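Local coordinates for protein 1,4-dihydroxy-2-naphthoyl-CoA hydrolase (Escherichia coli, PDB 4K49) that hydrolyses 1,4-dihydroxy-2-naphthoyl-CoA to 1,4-dihydroxy-2-naphthoate and free CoA in menaquinone biosynthesis, and accepts many other acyl-CoA thioesters, at residues 57-62 and 85-90; 81-86 and 130-135. All blocks are in the same frame, centred on the assembly; numbering follows the deposited sequence.

Overall arrangement
From the N terminus, two short helices and the strands 27-31 and 36-41 precede the central helix 55-72, which carries residues 57-62. The chain then returns through strand 80-89, whose far half, with Val90 just beyond it, lies against that helix and closes the loop of contact 1. Strand 80-89 also opens contact 2, where 81-86 pairs with 130-135 near the C terminus after strands 97-104 and 111-119 have been added to the sheet. The two loops overlap over residues 81-90, with Ile85 and Asn86 in both contacts, so neither contains the other. Contact 1 seats the helix on the sheet, contact 2 joins two strands within it, and strand 80-89 continues the sheet into the second subunit.

Contact 1 of 2, residues 57-62 and 85-90; sequences ASVVLA and INANHV. With HFQ (2,4-dihydroxyphenacyl coenzyme A), chain E.
His89 and Val59 bring a largely apolar helix-strand interface up against a bound coenzyme A thioester analogue. The imidazole stands at the end of the strand, with Ser58 CB near its plane at one edge, 4.5 Å from His89 CE1, and Val59 CG2 approaching it obliquely. Over one face of the ring, offset toward its rim, lies C3P of the ligand 2,4-dihydroxyphenacyl coenzyme A. The ring swings toward the helix because CG lies beside the backbone N and anti to the carbonyl carbon (chi1 -55°). Its NE2 is hydrogen-bonded to Glu63 OE2 of the second subunit, the inferred catalytic nucleophile or proton acceptor, which probably helps fix the rotation of the imidazole.

Further back along the strand, Val59 spreads its two methyls over alternate residues. CG1, anti to the backbone N (chi1 180°), packs on Ile85 CG1 at 3.6 Å, the two side chains sliding past each other in opposite directions; CG2 rests on Ala87 CB at 3.9 Å. Ala62 CB, one turn on, touches Ile85 CD1 more loosely, at 4.4 Å. Every touching residue is buried.

The carbonyls of His89, the last strand residue, and Val90, just beyond it, grip the pantetheine arm: ligand N8P donates to His89 O at 2.7 Å and ligand OAP to Val90 O at 2.7 Å. A central helix lying across a curved antiparallel sheet, with the thioester site where two subunits meet, is the hallmark of the hotdog fold.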
ATOM      1  N   ALA A  57       4.258   0.901   1.113  1.00  2.59           N
ATOM      2  CA  ALA A  57       4.711  -0.156   2.002  1.00  4.18           C
ATOM      3  C   ALA A  57       4.058  -0.014   3.382  1.00  5.75           C
ATOM      4  O   ALA A  57       3.659  -1.011   3.995  1.00  2.49           O
ATOM      5  CB  ALA A  57       6.233  -0.156   2.096  1.00  3.30           C
ATOM      6  N   SER A  58       3.945   1.217   3.873  1.00  3.27           N
ATOM      7  CA  SER A  58       3.193   1.469   5.104  1.00  5.00           C
ATOM      8  C   SER A  58       1.761   0.960   4.988  1.00  1.52           C
ATOM      9  O   SER A  58       1.217   0.333   5.912  1.00  2.63           O
ATOM     10  CB  SER A  58       3.211   2.958   5.464  1.00  3.00           C
ATOM     11  OG  SER A  58       4.507   3.344   5.891  1.00  9.04           O
ATOM     12  N   VAL A  59       1.144   1.194   3.841  1.00  3.55           N
ATOM     13  CA  VAL A  59      -0.219   0.731   3.650  1.00  2.34           C
ATOM     14  C   VAL A  59      -0.275  -0.795   3.523  1.00  1.58           C
ATOM     15  O   VAL A  59      -1.255  -1.420   3.931  1.00  4.99           O
ATOM     16  CB  VAL A  59      -0.884   1.443   2.460  1.00  2.21           C
ATOM     17  CG1 VAL A  59      -2.328   0.945   2.259  1.00  0.74           C
ATOM     18  CG2 VAL A  59      -0.871   2.944   2.694  1.00  3.69           C
ATOM     19  N   VAL A  60       0.774  -1.410   2.988  1.00  1.48           N
ATOM     20  CA  VAL A  60       0.791  -2.872   2.935  1.00  1.75           C
ATOM     21  C   VAL A  60       0.768  -3.430   4.360  1.00  3.88           C
ATOM     22  O   VAL A  60       0.003  -4.359   4.686  1.00  1.80           O
ATOM     23  CB  VAL A  60       2.013  -3.418   2.179  1.00  2.45           C
ATOM     24  CG1 VAL A  60       2.087  -4.928   2.342  1.00  1.04           C
ATOM     25  CG2 VAL A  60       1.921  -3.076   0.687  1.00  1.92           C
ATOM     26  N   LEU A  61       1.581  -2.838   5.216  1.00  1.33           N
ATOM     27  CA  LEU A  61       1.589  -3.235   6.626  1.00  1.86           C
ATOM     28  C   LEU A  61       0.216  -3.035   7.265  1.00  3.47           C
ATOM     29  O   LEU A  61      -0.294  -3.928   7.930  1.00  1.04           O
ATOM     30  CB  LEU A  61       2.651  -2.448   7.389  1.00  1.07           C
ATOM     31  CG  LEU A  61       2.782  -2.771   8.881  1.00  4.70           C
ATOM     32  CD1 LEU A  61       3.114  -4.249   9.148  1.00  1.93           C
ATOM     33  CD2 LEU A  61       3.820  -1.861   9.483  1.00  1.38           C
ATOM     34  N   ALA A  62      -0.385  -1.862   7.062  1.00  1.02           N
ATOM     35  CA  ALA A  62      -1.699  -1.592   7.643  1.00  1.87           C
ATOM     36  C   ALA A  62      -2.759  -2.569   7.135  1.00  4.15           C
ATOM     37  O   ALA A  62      -3.538  -3.123   7.919  1.00  3.37           O
ATOM     38  CB  ALA A  62      -2.116  -0.153   7.373  1.00  1.20           C
ATOM     39  N   ILE A  85      -9.186   1.376   1.958  1.00  3.16           N
ATOM     40  CA  ILE A  85      -8.079   1.638   2.856  1.00  4.81           C
ATOM     41  C   ILE A  85      -7.663   3.082   2.698  1.00  4.56           C
ATOM     42  O   ILE A  85      -7.711   3.621   1.598  1.00  6.70           O
ATOM     43  CB  ILE A  85      -6.873   0.683   2.576  1.00  4.60           C
ATOM     44  CG1 ILE A  85      -5.692   1.015   3.483  1.00 15.46           C
ATOM     45  CG2 ILE A  85      -6.411   0.790   1.149  1.00  6.05           C
ATOM     46  CD1 ILE A  85      -5.587   0.117   4.656  1.00  7.00           C
ATOM     47  N   ASN A  86      -7.285   3.724   3.799  1.00  4.02           N
ATOM     48  CA  ASN A  86      -6.756   5.078   3.711  1.00  3.20           C
ATOM     49  C   ASN A  86      -5.688   5.284   4.770  1.00  4.87           C
ATOM     50  O   ASN A  86      -5.635   4.540   5.751  1.00  2.90           O
ATOM     51  CB  ASN A  86      -7.873   6.110   3.855  1.00  3.83           C
ATOM     52  CG  ASN A  86      -8.678   5.925   5.134  1.00  6.67           C
ATOM     53  OD1 ASN A  86      -8.263   6.365   6.206  1.00  6.07           O
ATOM     54  ND2 ASN A  86      -9.843   5.289   5.020  1.00  5.94           N
ATOM     55  N   ALA A  87      -4.825   6.280   4.555  1.00  4.10           N
ATOM     56  CA  ALA A  87      -3.694   6.508   5.441  1.00  5.13           C
ATOM     57  C   ALA A  87      -3.165   7.918   5.307  1.00  7.86           C
ATOM     58  O   ALA A  87      -3.233   8.525   4.230  1.00  4.39           O
ATOM     59  CB  ALA A  87      -2.581   5.506   5.155  1.00  4.35           C
ATOM     60  N   ASN A  88      -2.637   8.437   6.408  1.00  4.81           N
ATOM     61  CA  ASN A  88      -1.928   9.695   6.376  1.00  2.49           C
ATOM     62  C   ASN A  88      -0.470   9.401   6.683  1.00  5.81           C
ATOM     63  O   ASN A  88      -0.164   8.714   7.671  1.00  4.34           O
ATOM     64  CB  ASN A  88      -2.494  10.663   7.414  1.00  4.78           C
ATOM     65  CG  ASN A  88      -1.999  12.070   7.212  1.00 14.18           C
ATOM     66  OD1 ASN A  88      -0.821  12.368   7.458  1.00  8.73           O
ATOM     67  ND2 ASN A  88      -2.885  12.950   6.742  1.00  4.86           N
ATOM     68  N   HIS A  89       0.423   9.897   5.836  1.00  2.98           N
ATOM     69  CA  HIS A  89       1.854   9.742   6.058  1.00  3.51           C
ATOM     70  C   HIS A  89       2.365  10.938   6.863  1.00  3.72           C
ATOM     71  O   HIS A  89       2.680  11.988   6.296  1.00  4.63           O
ATOM     72  CB  HIS A  89       2.595   9.614   4.712  1.00  4.65           C
ATOM     73  CG  HIS A  89       2.074   8.511   3.831  1.00  4.98           C
ATOM     74  ND1 HIS A  89       2.057   7.189   4.224  1.00  5.88           N
ATOM     75  CD2 HIS A  89       1.568   8.536   2.572  1.00  2.89           C
ATOM     76  CE1 HIS A  89       1.550   6.446   3.252  1.00  7.01           C
ATOM     77  NE2 HIS A  89       1.252   7.238   2.233  1.00  4.56           N
ATOM     78  N   VAL A  90       2.424  10.787   8.187  1.00  6.76           N
ATOM     79  CA  VAL A  90       2.710  11.924   9.063  1.00  7.38           C
ATOM     80  C   VAL A  90       4.206  12.141   9.305  1.00  8.76           C
ATOM     81  O   VAL A  90       4.629  13.250   9.618  1.00  8.46           O
ATOM     82  CB  VAL A  90       1.965  11.828  10.425  1.00 13.27           C
ATOM     83  CG1 VAL A  90       0.477  11.621  10.217  1.00 13.08           C
ATOM     84  CG2 VAL A  90       2.505  10.704  11.235  1.00 10.19           C
TER
HETATM   85  CB  HFQ E 201       5.729   8.856  -1.282  1.00  8.15           C
HETATM   86  N1A HFQ E 201      13.305  18.975   1.975  1.00 44.75           N
HETATM   87  O1A HFQ E 201       7.418  20.848   9.441  1.00 21.48           O
HETATM   88  P1A HFQ E 201       7.067  19.512   8.726  1.00 25.10           P
HETATM   89  C1B HFQ E 201       6.280   7.561  -1.957  1.00 11.86           C
HETATM   90  O1B HFQ E 201       6.174   6.446  -1.352  1.00  7.74           O
HETATM   91  C1D HFQ E 201      11.264  17.659   6.318  1.00 37.25           C
HETATM   92  S1P HFQ E 201       6.838   9.617  -0.096  1.00  8.18           S
HETATM   93  C2A HFQ E 201      13.354  17.796   2.616  1.00 45.65           C
HETATM   94  O2A HFQ E 201       6.218  18.623   9.648  1.00 20.50           O
HETATM   95  P2A HFQ E 201       4.754  19.719   7.308  1.00 15.65           P
HETATM   96  C2B HFQ E 201       6.955   7.570  -3.275  1.00  6.72           C
HETATM   97  O2B HFQ E 201       8.784   7.349  -7.007  1.00 11.79           O
HETATM   98  C2D HFQ E 201      11.594  18.371   7.480  1.00 39.02           C
HETATM   99  O2D HFQ E 201      13.003  18.421   7.711  1.00 48.50           O
HETATM  100  C2P HFQ E 201       6.863   8.618   1.372  1.00  5.30           C
HETATM  101  N3A HFQ E 201      12.734  17.625   3.798  1.00 43.55           N
HETATM  102  O3A HFQ E 201       6.332  19.807   7.404  1.00 17.53           O
HETATM  103  C3B HFQ E 201       6.921   6.385  -4.006  1.00  4.37           C
HETATM  104  O3B HFQ E 201       7.642   9.882  -3.098  1.00  9.60           O
HETATM  105  C3D HFQ E 201      10.894  17.763   8.571  1.00 33.48           C
HETATM  106  O3D HFQ E 201      11.789  16.989   9.403  1.00 55.26           O
HETATM  107  P3D HFQ E 201      11.808  17.236  11.030  1.00 65.94           P
HETATM  108  C3P HFQ E 201       5.629   8.664   2.212  1.00  4.73           C
HETATM  109  C4A HFQ E 201      12.045  18.645   4.359  1.00 40.43           C
HETATM  110  O4A HFQ E 201       4.172  20.639   8.286  1.00 11.87           O
HETATM  111  C4B HFQ E 201       7.528   6.313  -5.228  1.00  7.61           C
HETATM  112  C4D HFQ E 201       9.869  16.934   8.000  1.00 35.84           C
HETATM  113  O4D HFQ E 201       9.974  17.111   6.558  1.00 36.88           O
HETATM  114  N4P HFQ E 201       5.348   9.919   2.695  1.00  6.19           N
HETATM  115  C5A HFQ E 201      11.970  19.883   3.726  1.00 36.26           C
HETATM  116  O5A HFQ E 201       4.370  20.133   5.870  1.00 11.85           O
HETATM  117  C5B HFQ E 201       8.180   7.437  -5.757  1.00  6.69           C
HETATM  118  C5D HFQ E 201       8.564  17.430   8.457  1.00 22.91           C
HETATM  119  O5D HFQ E 201       8.407  18.790   8.341  1.00 21.54           O
HETATM  120  C5P HFQ E 201       6.174  10.477   3.705  1.00  9.50           C
HETATM  121  O5P HFQ E 201       7.158   9.810   4.192  1.00  5.59           O
HETATM  122  C6A HFQ E 201      12.634  20.032   2.485  1.00 32.32           C
HETATM  123  N6A HFQ E 201      12.601  21.285   1.772  1.00 37.60           N
HETATM  124  O6A HFQ E 201       4.286  18.242   7.528  1.00 15.56           O
HETATM  125  C6B HFQ E 201       8.215   8.631  -5.029  1.00 10.88           C
HETATM  126  C6P HFQ E 201       5.887  11.851   4.257  1.00  5.58           C
HETATM  127  N7A HFQ E 201      11.211  20.701   4.532  1.00 39.87           N
HETATM  128  O7A HFQ E 201      11.517  18.797  11.345  1.00 59.26           O
HETATM  129  C7B HFQ E 201       7.612   8.694  -3.795  1.00  8.41           C
HETATM  130  C7P HFQ E 201       5.930  11.918   5.793  1.00  6.20           C
HETATM  131  C8A HFQ E 201      10.831  20.008   5.624  1.00 43.78           C
HETATM  132  O8A HFQ E 201      10.795  16.403  11.657  1.00 51.13           O
HETATM  133  N8P HFQ E 201       5.206  13.058   6.355  1.00  5.32           N
HETATM  134  N9A HFQ E 201      11.330  18.758   5.516  1.00 45.91           N
HETATM  135  O9A HFQ E 201      13.185  16.851  11.586  1.00 67.77           O
HETATM  136  C9P HFQ E 201       5.902  14.355   6.458  1.00 13.11           C
HETATM  137  O9P HFQ E 201       7.026  14.434   6.106  1.00 13.37           O
HETATM  138  CAP HFQ E 201       5.121  15.539   7.012  1.00  8.53           C
HETATM  139  OAP HFQ E 201       3.981  15.057   7.651  1.00 10.79           O
HETATM  140  CBP HFQ E 201       4.635  16.469   5.880  1.00 15.60           C
HETATM  141  CCP HFQ E 201       3.773  17.524   6.452  1.00  9.18           C
HETATM  142  CDP HFQ E 201       5.817  17.098   5.123  1.00 10.86           C
HETATM  143  CEP HFQ E 201       3.860  15.662   4.918  1.00 18.22           C

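Contact 2 of 2, residues 81-86 and 130-135; sequences VGLEIN and RLTTAI. With HFQ (2,4-dihydroxyphenacyl coenzyme A), chain F.
Val81 and Ala134 begin the backbone bonding with a reciprocal pair, Val81 N to Ala134 O and Ala134 N to Val81 O, and Asn86 and Arg130 close it with another. Between them the register slips by one at a classic beta bulge: Leu83 N (2.7 Å) and Glu84 N (3.1 Å) both donate to Thr132 O, the first in the carbonyl plane, the second tilted 19° from it. Thr132 N returns an almost straight bond to Glu84 O.

Polar side chains cluster beside this pairing. Asn86 ND2 donates at 2.9 Å to the syn lone pair of Glu84 OE1, which also accepts from a water 2.6 Å away; that water is hydrogen-bonded to Thr132 OG1 too. Asn86 OD1 sits over the centre of the Arg130 guanidinium, 3.5 Å from Arg130 CZ, the amide and guanidinium planes turned 51° apart.

Apolar contacts include Leu131 CB against Ile85 CD1 at 3.8 Å and Val81 CG2 against Ala134 CB at 4.1 Å.

Ligand N4P donates to Gly82 O at 2.9 Å, beside the bulge. Gly82, a substrate-binding residue, thus holds this analogue through its backbone carbonyl and probably holds the substrate in the same way, while inter-strand bonds hold its neighbours Val81 and Leu83 in place.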
ATOM      1  N   VAL A  81     -12.125  -9.571   3.177  1.00  7.62           N
ATOM      2  CA  VAL A  81     -11.304  -8.875   2.189  1.00  6.46           C
ATOM      3  C   VAL A  81     -11.270  -7.384   2.497  1.00  6.04           C
ATOM      4  O   VAL A  81     -12.208  -6.850   3.088  1.00  5.07           O
ATOM      5  CB  VAL A  81     -11.828  -9.077   0.747  1.00  7.06           C
ATOM      6  CG1 VAL A  81     -11.752 -10.554   0.340  1.00  7.82           C
ATOM      7  CG2 VAL A  81     -13.256  -8.545   0.626  1.00  7.12           C
ATOM      8  N   GLY A  82     -10.194  -6.709   2.094  1.00  5.60           N
ATOM      9  CA  GLY A  82     -10.125  -5.266   2.240  1.00  3.80           C
ATOM     10  C   GLY A  82     -11.077  -4.595   1.262  1.00  9.25           C
ATOM     11  O   GLY A  82     -11.096  -4.925   0.069  1.00  6.13           O
ATOM     12  N   LEU A  83     -11.879  -3.659   1.758  1.00  7.82           N
ATOM     13  CA  LEU A  83     -12.834  -2.953   0.911  1.00  4.32           C
ATOM     14  C   LEU A  83     -12.352  -1.539   0.592  1.00  5.36           C
ATOM     15  O   LEU A  83     -12.417  -1.079  -0.560  1.00  5.43           O
ATOM     16  CB  LEU A  83     -14.202  -2.906   1.598  1.00  2.73           C
ATOM     17  CG  LEU A  83     -15.289  -2.207   0.779  1.00  5.76           C
ATOM     18  CD1 LEU A  83     -15.625  -2.986  -0.494  1.00  6.84           C
ATOM     19  CD2 LEU A  83     -16.553  -1.966   1.616  1.00  9.06           C
ATOM     20  N   GLU A  84     -11.880  -0.839   1.620  1.00  3.74           N
ATOM     21  CA  GLU A  84     -11.386   0.526   1.444  1.00  2.75           C
ATOM     22  C   GLU A  84     -10.262   0.755   2.418  1.00  3.02           C
ATOM     23  O   GLU A  84     -10.352   0.362   3.581  1.00  3.24           O
ATOM     24  CB  GLU A  84     -12.506   1.544   1.701  1.00  2.30           C
ATOM     25  CG  GLU A  84     -12.241   2.926   1.083  1.00  3.09           C
ATOM     26  CD  GLU A  84     -11.464   3.873   1.989  1.00  9.63           C
ATOM     27  OE1 GLU A  84     -11.251   3.540   3.182  1.00  9.61           O
ATOM     28  OE2 GLU A  84     -11.067   4.969   1.507  1.00  2.82           O
ATOM     29  N   ILE A  85      -9.186   1.376   1.958  1.00  3.16           N
ATOM     30  CA  ILE A  85      -8.079   1.638   2.856  1.00  4.81           C
ATOM     31  C   ILE A  85      -7.663   3.082   2.698  1.00  4.56           C
ATOM     32  O   ILE A  85      -7.711   3.621   1.598  1.00  6.70           O
ATOM     33  CB  ILE A  85      -6.873   0.683   2.576  1.00  4.60           C
ATOM     34  CG1 ILE A  85      -5.692   1.015   3.483  1.00 15.46           C
ATOM     35  CG2 ILE A  85      -6.411   0.790   1.149  1.00  6.05           C
ATOM     36  CD1 ILE A  85      -5.587   0.117   4.656  1.00  7.00           C
ATOM     37  N   ASN A  86      -7.285   3.724   3.799  1.00  4.02           N
ATOM     38  CA  ASN A  86      -6.756   5.078   3.711  1.00  3.20           C
ATOM     39  C   ASN A  86      -5.688   5.284   4.770  1.00  4.87           C
ATOM     40  O   ASN A  86      -5.635   4.540   5.751  1.00  2.90           O
ATOM     41  CB  ASN A  86      -7.873   6.110   3.855  1.00  3.83           C
ATOM     42  CG  ASN A  86      -8.678   5.925   5.134  1.00  6.67           C
ATOM     43  OD1 ASN A  86      -8.263   6.365   6.206  1.00  6.07           O
ATOM     44  ND2 ASN A  86      -9.843   5.289   5.020  1.00  5.94           N
ATOM     45  N   ARG A 130      -6.718   3.719   8.309  1.00  5.20           N
ATOM     46  CA  ARG A 130      -8.013   3.130   8.631  1.00  3.64           C
ATOM     47  C   ARG A 130      -8.400   2.179   7.505  1.00  4.42           C
ATOM     48  O   ARG A 130      -8.251   2.513   6.327  1.00  3.05           O
ATOM     49  CB  ARG A 130      -9.050   4.249   8.795  1.00  5.10           C
ATOM     50  CG  ARG A 130     -10.404   3.824   9.309  1.00 12.91           C
ATOM     51  CD  ARG A 130     -11.244   5.080   9.609  1.00  8.29           C
ATOM     52  NE  ARG A 130     -11.527   5.855   8.402  1.00  6.45           N
ATOM     53  CZ  ARG A 130     -11.110   7.096   8.168  1.00  6.38           C
ATOM     54  NH1 ARG A 130     -11.438   7.695   7.037  1.00  7.16           N
ATOM     55  NH2 ARG A 130     -10.357   7.733   9.050  1.00  7.58           N
ATOM     56  N   LEU A 131      -8.873   0.990   7.863  1.00  2.75           N
ATOM     57  CA  LEU A 131      -9.191  -0.038   6.878  1.00  4.09           C
ATOM     58  C   LEU A 131     -10.601  -0.504   7.099  1.00  7.38           C
ATOM     59  O   LEU A 131     -10.997  -0.782   8.233  1.00  4.62           O
ATOM     60  CB  LEU A 131      -8.237  -1.243   7.002  1.00  4.75           C
ATOM     61  CG  LEU A 131      -8.680  -2.548   6.314  1.00  4.23           C
ATOM     62  CD1 LEU A 131      -8.639  -2.460   4.785  1.00  5.85           C
ATOM     63  CD2 LEU A 131      -7.890  -3.773   6.818  1.00  5.34           C
ATOM     64  N   THR A 132     -11.361  -0.573   6.013  1.00  3.30           N
ATOM     65  CA  THR A 132     -12.714  -1.108   6.061  1.00  3.19           C
ATOM     66  C   THR A 132     -12.680  -2.448   5.344  1.00  5.08           C
ATOM     67  O   THR A 132     -12.206  -2.547   4.198  1.00  5.36           O
ATOM     68  CB  THR A 132     -13.716  -0.178   5.350  1.00  4.82           C
ATOM     69  OG1 THR A 132     -13.685   1.128   5.954  1.00  3.59           O
ATOM     70  CG2 THR A 132     -15.131  -0.740   5.453  1.00  4.14           C
ATOM     71  N   THR A 133     -13.167  -3.489   6.012  1.00  2.83           N
ATOM     72  CA  THR A 133     -13.227  -4.808   5.389  1.00  4.03           C
ATOM     73  C   THR A 133     -14.663  -5.198   5.057  1.00  4.02           C
ATOM     74  O   THR A 133     -15.620  -4.622   5.585  1.00  5.02           O
ATOM     75  CB  THR A 133     -12.645  -5.898   6.308  1.00  2.89           C
ATOM     76  OG1 THR A 133     -13.444  -5.981   7.495  1.00  4.73           O
ATOM     77  CG2 THR A 133     -11.192  -5.591   6.679  1.00  5.83           C
ATOM     78  N   ALA A 134     -14.794  -6.186   4.178  1.00  6.55           N
ATOM     79  CA  ALA A 134     -16.076  -6.809   3.879  1.00  9.17           C
ATOM     80  C   ALA A 134     -15.969  -8.280   4.252  1.00  4.22           C
ATOM     81  O   ALA A 134     -14.968  -8.943   3.931  1.00  4.15           O
ATOM     82  CB  ALA A 134     -16.422  -6.655   2.413  1.00  5.47           C
ATOM     83  N   ILE A 135     -16.990  -8.774   4.951  1.00  9.15           N
ATOM     84  CA  ILE A 135     -17.038 -10.170   5.361  1.00  5.21           C
ATOM     85  C   ILE A 135     -17.836 -10.939   4.314  1.00 11.98           C
ATOM     86  O   ILE A 135     -18.990 -10.610   4.051  1.00  7.69           O
ATOM     87  CB  ILE A 135     -17.717 -10.323   6.757  1.00  6.62           C
ATOM     88  CG1 ILE A 135     -16.943  -9.534   7.821  1.00  9.81           C
ATOM     89  CG2 ILE A 135     -17.841 -11.807   7.146  1.00  6.06           C
ATOM     90  CD1 ILE A 135     -17.619  -9.481   9.191  1.00 11.03           C
TER
HETATM   91  CB  HFQ F 201      -7.191  -7.748   1.792  1.00  7.18           C
HETATM   92  N1A HFQ F 201     -17.102 -13.871  -3.512  1.00 28.17           N
HETATM   93  O1A HFQ F 201     -21.334  -6.274  -7.619  1.00 15.47           O
HETATM   94  P1A HFQ F 201     -19.824  -5.994  -7.518  1.00 19.09           P
HETATM   95  C1B HFQ F 201      -5.674  -8.097   1.876  1.00  6.64           C
HETATM   96  O1B HFQ F 201      -4.877  -7.551   1.046  1.00  3.16           O
HETATM   97  C1D HFQ F 201     -17.857 -10.701  -7.206  1.00 18.09           C
HETATM   98  S1P HFQ F 201      -8.002  -8.668   0.493  1.00  6.04           S
HETATM   99  C2A HFQ F 201     -16.402 -13.693  -4.644  1.00 25.58           C
HETATM  100  O2A HFQ F 201     -19.340  -5.214  -8.751  1.00 25.58           O
HETATM  101  P2A HFQ F 201     -19.849  -5.689  -4.779  1.00 18.96           P
HETATM  102  C2B HFQ F 201      -5.147  -9.061   2.869  1.00  6.82           C
HETATM  103  O2B HFQ F 201      -3.500 -11.654   5.662  1.00 13.54           O
HETATM  104  C2D HFQ F 201     -18.990 -10.316  -7.948  1.00 25.35           C
HETATM  105  O2D HFQ F 201     -19.703 -11.428  -8.504  1.00 18.81           O
HETATM  106  C2P HFQ F 201      -7.427  -8.027  -1.060  1.00  3.70           C
HETATM  107  N3A HFQ F 201     -16.770 -12.761  -5.542  1.00 25.86           N
HETATM  108  O3A HFQ F 201     -19.504  -5.163  -6.240  1.00 16.53           O
HETATM  109  C3B HFQ F 201      -3.805  -8.923   3.246  1.00  6.54           C
HETATM  110  O3B HFQ F 201      -7.263 -10.254   3.089  1.00  9.91           O
HETATM  111  C3D HFQ F 201     -18.411  -9.560  -9.019  1.00 14.06           C
HETATM  112  O3D HFQ F 201     -17.766 -10.522  -9.894  1.00 21.52           O
HETATM  113  P3D HFQ F 201     -18.243 -10.731 -11.456  1.00 24.22           P
HETATM  114  C3P HFQ F 201      -7.972  -6.702  -1.492  1.00  4.07           C
HETATM  115  C4A HFQ F 201     -17.860 -11.991  -5.315  1.00 20.45           C
HETATM  116  O4A HFQ F 201     -20.082  -4.548  -3.903  1.00 20.74           O
HETATM  117  C4B HFQ F 201      -3.268  -9.786   4.166  1.00  6.74           C
HETATM  118  C4D HFQ F 201     -17.363  -8.807  -8.385  1.00 20.81           C
HETATM  119  O4D HFQ F 201     -17.062  -9.524  -7.154  1.00 15.89           O
HETATM  120  N4P HFQ F 201      -9.344  -6.587  -1.506  1.00  4.03           N
HETATM  121  C5A HFQ F 201     -18.611 -12.145  -4.160  1.00 20.07           C
HETATM  122  O5A HFQ F 201     -21.108  -6.563  -4.763  1.00 22.00           O
HETATM  123  C5B HFQ F 201      -4.058 -10.795   4.725  1.00  5.19           C
HETATM  124  C5D HFQ F 201     -17.845  -7.455  -8.077  1.00 12.73           C
HETATM  125  O5D HFQ F 201     -19.048  -7.352  -7.420  1.00 19.85           O
HETATM  126  C5P HFQ F 201     -10.131  -7.271  -2.464  1.00  9.35           C
HETATM  127  O5P HFQ F 201      -9.581  -8.009  -3.360  1.00  4.36           O
HETATM  128  C6A HFQ F 201     -18.199 -13.133  -3.232  1.00 21.28           C
HETATM  129  N6A HFQ F 201     -18.933 -13.340  -2.007  1.00 20.29           N
HETATM  130  O6A HFQ F 201     -18.624  -6.537  -4.324  1.00 11.54           O
HETATM  131  C6B HFQ F 201      -5.400 -10.939   4.352  1.00  9.88           C
HETATM  132  C6P HFQ F 201     -11.635  -7.136  -2.471  1.00  3.36           C
HETATM  133  N7A HFQ F 201     -19.630 -11.226  -4.220  1.00 14.53           N
HETATM  134  O7A HFQ F 201     -19.390 -11.865 -11.478  1.00 32.67           O
HETATM  135  C7B HFQ F 201      -5.937 -10.083   3.430  1.00  8.93           C
HETATM  136  C7P HFQ F 201     -12.128  -6.660  -3.845  1.00  7.13           C
HETATM  137  C8A HFQ F 201     -19.536 -10.532  -5.368  1.00 20.00           C
HETATM  138  O8A HFQ F 201     -18.773  -9.492 -11.994  1.00 21.04           O
HETATM  139  N8P HFQ F 201     -13.506  -6.207  -3.898  1.00  3.04           N
HETATM  140  N9A HFQ F 201     -18.463 -11.005  -6.031  1.00 23.63           N
HETATM  141  O9A HFQ F 201     -17.035 -11.200 -12.279  1.00 17.63           O
HETATM  142  C9P HFQ F 201     -14.565  -7.205  -4.082  1.00  8.86           C
HETATM  143  O9P HFQ F 201     -14.275  -8.344  -4.180  1.00  8.78           O
HETATM  144  CAP HFQ F 201     -15.994  -6.692  -4.136  1.00  9.33           C
HETATM  145  OAP HFQ F 201     -16.005  -5.301  -3.994  1.00  8.52           O
HETATM  146  CBP HFQ F 201     -16.847  -7.301  -3.019  1.00 10.72           C
HETATM  147  CCP HFQ F 201     -18.117  -6.570  -3.049  1.00  9.71           C
HETATM  148  CDP HFQ F 201     -17.088  -8.793  -3.324  1.00 10.93           C
HETATM  149  CEP HFQ F 201     -16.169  -7.125  -1.720  1.00  9.11           C
HETATM  150  O   HOH W   1     -11.507   2.567   5.619  1.00  3.91           O